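Local coordinates for protein uncharacterized ACR, COG1565 superfamily (Burkholderia thailandensis, PDB 4F3N) that is of unknown function but has a methyltransferase fold, probably uses S-adenosylmethionine and may act as a protein-arginine symmetric methyltransferase, at residues Tyr81-Leu86 with Pro332-Ile337; Gln363-Leu368 with Lys396-Glu400. All coordinates share one frame; numbering follows the deposited sequence.

Contact 1 of 2, residues Tyr81-Leu86 with Pro332-Ile337; sequences YMERVL and PGLQDI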
loop_
_atom_site.group_PDB
_atom_site.type_symbol
_atom_site.label_atom_id
_atom_site.label_comp_id
_atom_site.label_asym_id
_atom_site.label_seq_id
_atom_site.Cartn_x
_atom_site.Cartn_y
_atom_site.Cartn_z
ATOM N N TYR A 81 -2.968 15.957 8.499
ATOM C CA TYR A 81 -4.184 16.105 7.728
ATOM C C TYR A 81 -4.606 14.771 7.126
ATOM O O TYR A 81 -5.758 14.321 7.281
ATOM C CB TYR A 81 -4.012 17.192 6.636
ATOM C CG TYR A 81 -5.219 17.302 5.759
ATOM C CD1 TYR A 81 -6.284 18.106 6.119
ATOM C CD2 TYR A 81 -5.314 16.571 4.574
ATOM C CE1 TYR A 81 -7.431 18.195 5.310
ATOM C CE2 TYR A 81 -6.442 16.621 3.800
ATOM C CZ TYR A 81 -7.510 17.398 4.175
ATOM O OH TYR A 81 -8.645 17.443 3.375
ATOM N N MET A 82 -3.670 14.132 6.435
ATOM C CA MET A 82 -3.965 12.896 5.750
ATOM C C MET A 82 -4.327 11.809 6.763
ATOM O O MET A 82 -5.253 11.034 6.561
ATOM C CB MET A 82 -2.747 12.457 4.936
ATOM C CG MET A 82 -3.027 11.316 3.998
ATOM S SD MET A 82 -1.581 11.069 2.971
ATOM C CE MET A 82 -1.796 9.351 2.536
ATOM N N GLU A 83 -3.608 11.777 7.877
ATOM C CA GLU A 83 -3.925 10.761 8.915
ATOM C C GLU A 83 -5.369 10.897 9.368
ATOM O O GLU A 83 -6.115 9.894 9.497
ATOM C CB GLU A 83 -2.996 10.872 10.103
ATOM C CG GLU A 83 -3.370 9.956 11.289
ATOM C CD GLU A 83 -2.550 10.262 12.527
ATOM O OE1 GLU A 83 -1.677 11.163 12.481
ATOM O OE2 GLU A 83 -2.820 9.643 13.585
ATOM N N ARG A 84 -5.792 12.129 9.626
ATOM C CA ARG A 84 -7.116 12.329 10.157
ATOM C C ARG A 84 -8.247 12.083 9.132
ATOM O O ARG A 84 -9.256 11.431 9.460
ATOM C CB ARG A 84 -7.212 13.729 10.812
ATOM C CG ARG A 84 -6.413 13.863 12.095
ATOM C CD ARG A 84 -6.800 12.823 13.137
ATOM N NE ARG A 84 -8.139 13.050 13.679
ATOM C CZ ARG A 84 -8.723 12.261 14.591
ATOM N NH1 ARG A 84 -9.940 12.541 15.044
ATOM N NH2 ARG A 84 -8.102 11.179 15.038
ATOM N N VAL A 85 -8.089 12.555 7.898
ATOM C CA VAL A 85 -9.174 12.407 6.923
ATOM C C VAL A 85 -9.320 10.955 6.483
ATOM O O VAL A 85 -10.431 10.501 6.132
ATOM C CB VAL A 85 -9.069 13.350 5.706
ATOM C CG1 VAL A 85 -8.995 14.813 6.155
ATOM C CG2 VAL A 85 -7.897 12.966 4.822
ATOM N N LEU A 86 -8.232 10.180 6.563
ATOM C CA LEU A 86 -8.289 8.789 6.176
ATOM C C LEU A 86 -8.662 7.875 7.356
ATOM O O LEU A 86 -9.396 6.923 7.167
ATOM C CB LEU A 86 -6.960 8.347 5.543
ATOM C CG LEU A 86 -6.524 8.999 4.211
ATOM C CD1 LEU A 86 -5.222 8.357 3.712
ATOM C CD2 LEU A 86 -7.632 8.814 3.184
ATOM N N PRO A 332 -13.431 15.934 2.722
ATOM C CA PRO A 332 -12.712 15.137 3.710
ATOM C C PRO A 332 -13.548 13.955 4.238
ATOM O O PRO A 332 -14.695 14.131 4.645
ATOM C CB PRO A 332 -12.423 16.133 4.839
ATOM C CG PRO A 332 -12.322 17.431 4.148
ATOM C CD PRO A 332 -13.356 17.376 3.025
ATOM N N GLY A 333 -12.958 12.783 4.228
ATOM C CA GLY A 333 -13.636 11.588 4.726
ATOM C C GLY A 333 -14.360 10.817 3.642
ATOM O O GLY A 333 -14.782 9.664 3.884
ATOM N N LEU A 334 -14.581 11.424 2.468
ATOM C CA LEU A 334 -15.357 10.777 1.399
ATOM C C LEU A 334 -14.531 10.412 0.176
ATOM O O LEU A 334 -15.061 9.894 -0.811
ATOM C CB LEU A 334 -16.534 11.652 0.968
ATOM C CG LEU A 334 -17.466 12.128 2.076
ATOM C CD1 LEU A 334 -18.609 12.966 1.471
ATOM C CD2 LEU A 334 -18.025 10.957 2.884
ATOM N N GLN A 335 -13.221 10.690 0.216
ATOM C CA GLN A 335 -12.348 10.293 -0.847
ATOM C C GLN A 335 -11.049 9.695 -0.284
ATOM O O GLN A 335 -10.670 9.965 0.865
ATOM C CB GLN A 335 -12.048 11.481 -1.790
ATOM C CG GLN A 335 -11.249 12.616 -1.143
ATOM C CD GLN A 335 -10.717 13.611 -2.157
ATOM O OE1 GLN A 335 -11.211 13.713 -3.295
ATOM N NE2 GLN A 335 -9.695 14.382 -1.753
ATOM N N ASP A 336 -10.408 8.895 -1.129
ATOM C CA ASP A 336 -9.106 8.272 -0.871
ATOM C C ASP A 336 -8.030 9.317 -1.156
ATOM O O ASP A 336 -8.215 10.175 -1.998
ATOM C CB ASP A 336 -8.944 7.122 -1.892
ATOM C CG ASP A 336 -7.920 6.128 -1.519
ATOM O OD1 ASP A 336 -7.260 6.285 -0.471
ATOM O OD2 ASP A 336 -7.790 5.161 -2.308
ATOM N N ILE A 337 -6.901 9.216 -0.462
ATOM C CA ILE A 337 -5.714 10.010 -0.762
ATOM C C ILE A 337 -4.546 9.022 -0.732
ATOM O O ILE A 337 -4.383 8.292 0.258
ATOM C CB ILE A 337 -5.430 11.130 0.279
ATOM C CG1 ILE A 337 -6.656 12.075 0.445
ATOM C CG2 ILE A 337 -4.187 11.919 -0.171
ATOM C CD1 ILE A 337 -6.557 13.060 1.613
#

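Contact 2 of 2, residues Gln363-Leu368 with Lys396-Glu400; sequences QARFLL and KLISE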
loop_
_atom_site.group_PDB
_atom_site.type_symbol
_atom_site.label_atom_id
_atom_site.label_comp_id
_atom_site.label_asym_id
_atom_site.label_seq_id
_atom_site.Cartn_x
_atom_site.Cartn_y
_atom_site.Cartn_z
ATOM N N GLN A 363 5.570 -5.984 -10.857
ATOM C CA GLN A 363 4.499 -6.978 -10.710
ATOM C C GLN A 363 4.419 -7.911 -11.907
ATOM O O GLN A 363 4.191 -9.098 -11.748
ATOM C CB GLN A 363 3.142 -6.256 -10.560
ATOM C CG GLN A 363 1.975 -7.222 -10.494
ATOM C CD GLN A 363 0.720 -6.560 -9.973
ATOM O OE1 GLN A 363 0.612 -6.289 -8.785
ATOM N NE2 GLN A 363 -0.252 -6.299 -10.871
ATOM N N ALA A 364 4.576 -7.385 -13.115
ATOM C CA ALA A 364 4.562 -8.263 -14.304
ATOM C C ALA A 364 5.602 -9.371 -14.215
ATOM O O ALA A 364 5.299 -10.552 -14.399
ATOM C CB ALA A 364 4.780 -7.480 -15.593
ATOM N N ARG A 365 6.830 -8.993 -13.897
ATOM C CA ARG A 365 7.919 -9.947 -13.874
ATOM C C ARG A 365 7.695 -10.933 -12.734
ATOM O O ARG A 365 7.905 -12.121 -12.897
ATOM C CB ARG A 365 9.217 -9.191 -13.683
ATOM C CG ARG A 365 10.465 -10.023 -13.698
ATOM C CD ARG A 365 10.755 -10.526 -15.086
ATOM N NE ARG A 365 10.094 -11.771 -15.344
ATOM C CZ ARG A 365 10.273 -12.485 -16.448
ATOM N NH1 ARG A 365 9.610 -13.622 -16.595
ATOM N NH2 ARG A 365 11.092 -12.042 -17.419
ATOM N N PHE A 366 7.221 -10.454 -11.584
ATOM C CA PHE A 366 6.983 -11.315 -10.419
ATOM C C PHE A 366 5.902 -12.370 -10.751
ATOM O O PHE A 366 6.089 -13.569 -10.517
ATOM C CB PHE A 366 6.562 -10.436 -9.235
ATOM C CG PHE A 366 6.256 -11.188 -7.959
ATOM C CD1 PHE A 366 7.261 -11.442 -7.016
ATOM C CD2 PHE A 366 4.967 -11.584 -7.679
ATOM C CE1 PHE A 366 6.960 -12.068 -5.800
ATOM C CE2 PHE A 366 4.682 -12.208 -6.480
ATOM C CZ PHE A 366 5.677 -12.446 -5.539
ATOM N N LEU A 367 4.794 -11.896 -11.332
ATOM C CA LEU A 367 3.646 -12.762 -11.656
ATOM C C LEU A 367 4.006 -13.729 -12.785
ATOM O O LEU A 367 3.637 -14.910 -12.732
ATOM C CB LEU A 367 2.400 -11.954 -11.992
ATOM C CG LEU A 367 1.759 -11.179 -10.843
ATOM C CD1 LEU A 367 0.514 -10.396 -11.277
ATOM C CD2 LEU A 367 1.379 -12.124 -9.679
ATOM N N LEU A 368 4.702 -13.250 -13.793
ATOM C CA LEU A 368 5.198 -14.152 -14.830
ATOM C C LEU A 368 6.112 -15.266 -14.249
ATOM O O LEU A 368 5.946 -16.452 -14.557
ATOM C CB LEU A 368 5.960 -13.373 -15.891
ATOM C CG LEU A 368 5.067 -12.597 -16.838
ATOM C CD1 LEU A 368 5.956 -11.600 -17.611
ATOM C CD2 LEU A 368 4.307 -13.553 -17.760
ATOM N N LYS A 396 -4.515 -7.246 -17.491
ATOM C CA LYS A 396 -4.560 -6.088 -16.598
ATOM C C LYS A 396 -3.447 -6.174 -15.544
ATOM O O LYS A 396 -2.830 -5.157 -15.180
ATOM C CB LYS A 396 -5.917 -6.023 -15.904
ATOM N N LEU A 397 -3.226 -7.389 -15.046
ATOM C CA LEU A 397 -2.203 -7.589 -14.003
ATOM C C LEU A 397 -0.763 -7.402 -14.499
ATOM O O LEU A 397 0.093 -6.982 -13.722
ATOM C CB LEU A 397 -2.336 -8.956 -13.361
ATOM C CG LEU A 397 -3.546 -9.164 -12.458
ATOM C CD1 LEU A 397 -3.696 -10.595 -12.017
ATOM C CD2 LEU A 397 -3.497 -8.252 -11.231
ATOM N N ILE A 398 -0.497 -7.721 -15.770
ATOM C CA ILE A 398 0.880 -7.827 -16.245
ATOM C C ILE A 398 1.234 -6.866 -17.376
ATOM O O ILE A 398 2.424 -6.602 -17.601
ATOM C CB ILE A 398 1.317 -9.302 -16.614
ATOM C CG1 ILE A 398 0.705 -9.778 -17.942
ATOM C CG2 ILE A 398 0.955 -10.256 -15.446
ATOM C CD1 ILE A 398 1.168 -11.180 -18.382
ATOM N N SER A 399 0.239 -6.288 -18.046
ATOM C CA SER A 399 0.539 -5.358 -19.118
ATOM C C SER A 399 1.261 -4.087 -18.629
ATOM O O SER A 399 0.905 -3.502 -17.621
ATOM C CB SER A 399 -0.730 -4.991 -19.925
ATOM O OG SER A 399 -0.409 -3.931 -20.810
ATOM N N GLU A 400 2.259 -3.647 -19.395
ATOM C CA GLU A 400 2.973 -2.391 -19.145
ATOM C C GLU A 400 1.991 -1.212 -19.163
ATOM O O GLU A 400 2.212 -0.209 -18.474
ATOM C CB GLU A 400 4.056 -2.153 -20.223
ATOM C CG GLU A 400 4.839 -0.868 -20.056
ATOM C CD GLU A 400 5.718 -0.545 -21.252
ATOM O OE1 GLU A 400 5.335 -0.820 -22.401
ATOM O OE2 GLU A 400 6.800 0.015 -21.024
#

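Contact 1 of 2, residues Tyr81-Leu86 with Pro332-Ile337
Ile-337 points its side chain into one face of the helix 78-87 and meets Tyr-81, Met-82, Val-85 and Leu-86. Its CB already faces the helix; with CG1 anti to the carbonyl carbon (chi1 -56°) and the chain extended beyond it, CD1 comes against CG2 of Val-85 at 3.5 Å, closer than carbons usually pack. These two side chains cross at about a right angle, whereas Met-82 runs antiparallel to Ile-337, its SD 4.2 Å from the CG2 branch of Ile-337. The extended Met-82 chain carries its CE methyl to the carbonyl of Ile-337, and CD1 of Leu-86 reaches the same oxygen at 3.6 Å. The N and O of Ile-337, both buried here, have no polar partner in the model.

Farther along, CG1 of Val-85 serves two neighbours. It sits 3.6 Å above one face of the Tyr-81 ring, toward its rim, and 3.9 Å from CB of Pro-332. The Tyr-81 OH passes CG of Pro-332 at 3.8 Å and hydrogen-bonds to the Pro-328 carbonyl. Gly-333, whose positive phi of 93° suits glycine, brings its CA to 3.7 Å from the Val-85 carbonyl O. The arrangement is a helix packed on the loop that leads into strand 336-342, joining helix 78-87 to the small mixed sheet.

Contact 2 of 2, residues Gln363-Leu368 with Lys396-Glu400
Gln-363 reaches across to the end of helix 384-398 and donates from NE2 to the carbonyl O of Leu-397 at 3.0 Å. The N-H···O angle is 179°, and the donor lies in the carbonyl plane on a lone pair, while the oxygen lies in the plane of the glutamine amide. An extended side chain, with CG anti to the backbone N (chi1 176°) and chi2 also near trans, carries the amide across to the other helix, and the turn at chi3 sets the amide for this straight bond. The carbonyl belongs to the penultimate residue of the helix, near the C-terminal end where backbone acceptors commonly lack an intrahelical donor; a side chain from helix 363-369 supplies one here. NE2 also lies alongside CD2 of Leu-397.

This is packing of the first turns of helix 363-369, which directly follows outermost strand 356-362 of the methyltransferase sheet, against the C-terminal end of helix 384-398, which precedes strand 407-414. The backbones come close at Ala-364, whose small CB fits 3.2 Å from the carbonyl O of Ile-398 and 4.0 Å from CB of Ile-398.

Ile-398 places CG1 between its backbone N and carbonyl carbon (chi1 75°), which divides its branches between two leucines. CG2 lies 4.1 Å from CB of Leu-367, whereas CD1 extends to CD2 of Leu-368, and the Ile-398 and Leu-368 side chains cross at about a right angle. Leu-367 in turn directs CD1 to CB of Leu-397 at 3.8 Å, on the buried side where Ile-372 touches both leucines.

In the fold
Contact 1 and contact 2 lie on opposite sides of the chain's centre, their centres 30 Å apart and their nearest atoms about 16 Å apart, so neither touches the other. They come in series: 81-86 with 332-337 is completed before 363-368 with 396-400 begins. The segments of contact 1, 246 residues apart at their closest ends, tie helix 78-87 to the four-stranded mixed sheet; those of contact 2, only 28 apart, join helices beside the seven-stranded sheet. In both, one side chain (Asp-336, Gln-363) is about 8 Å from that of Thr-113, which binds S-adenosyl-L-homocysteine in another structure of this protein, although none is bound in this chain.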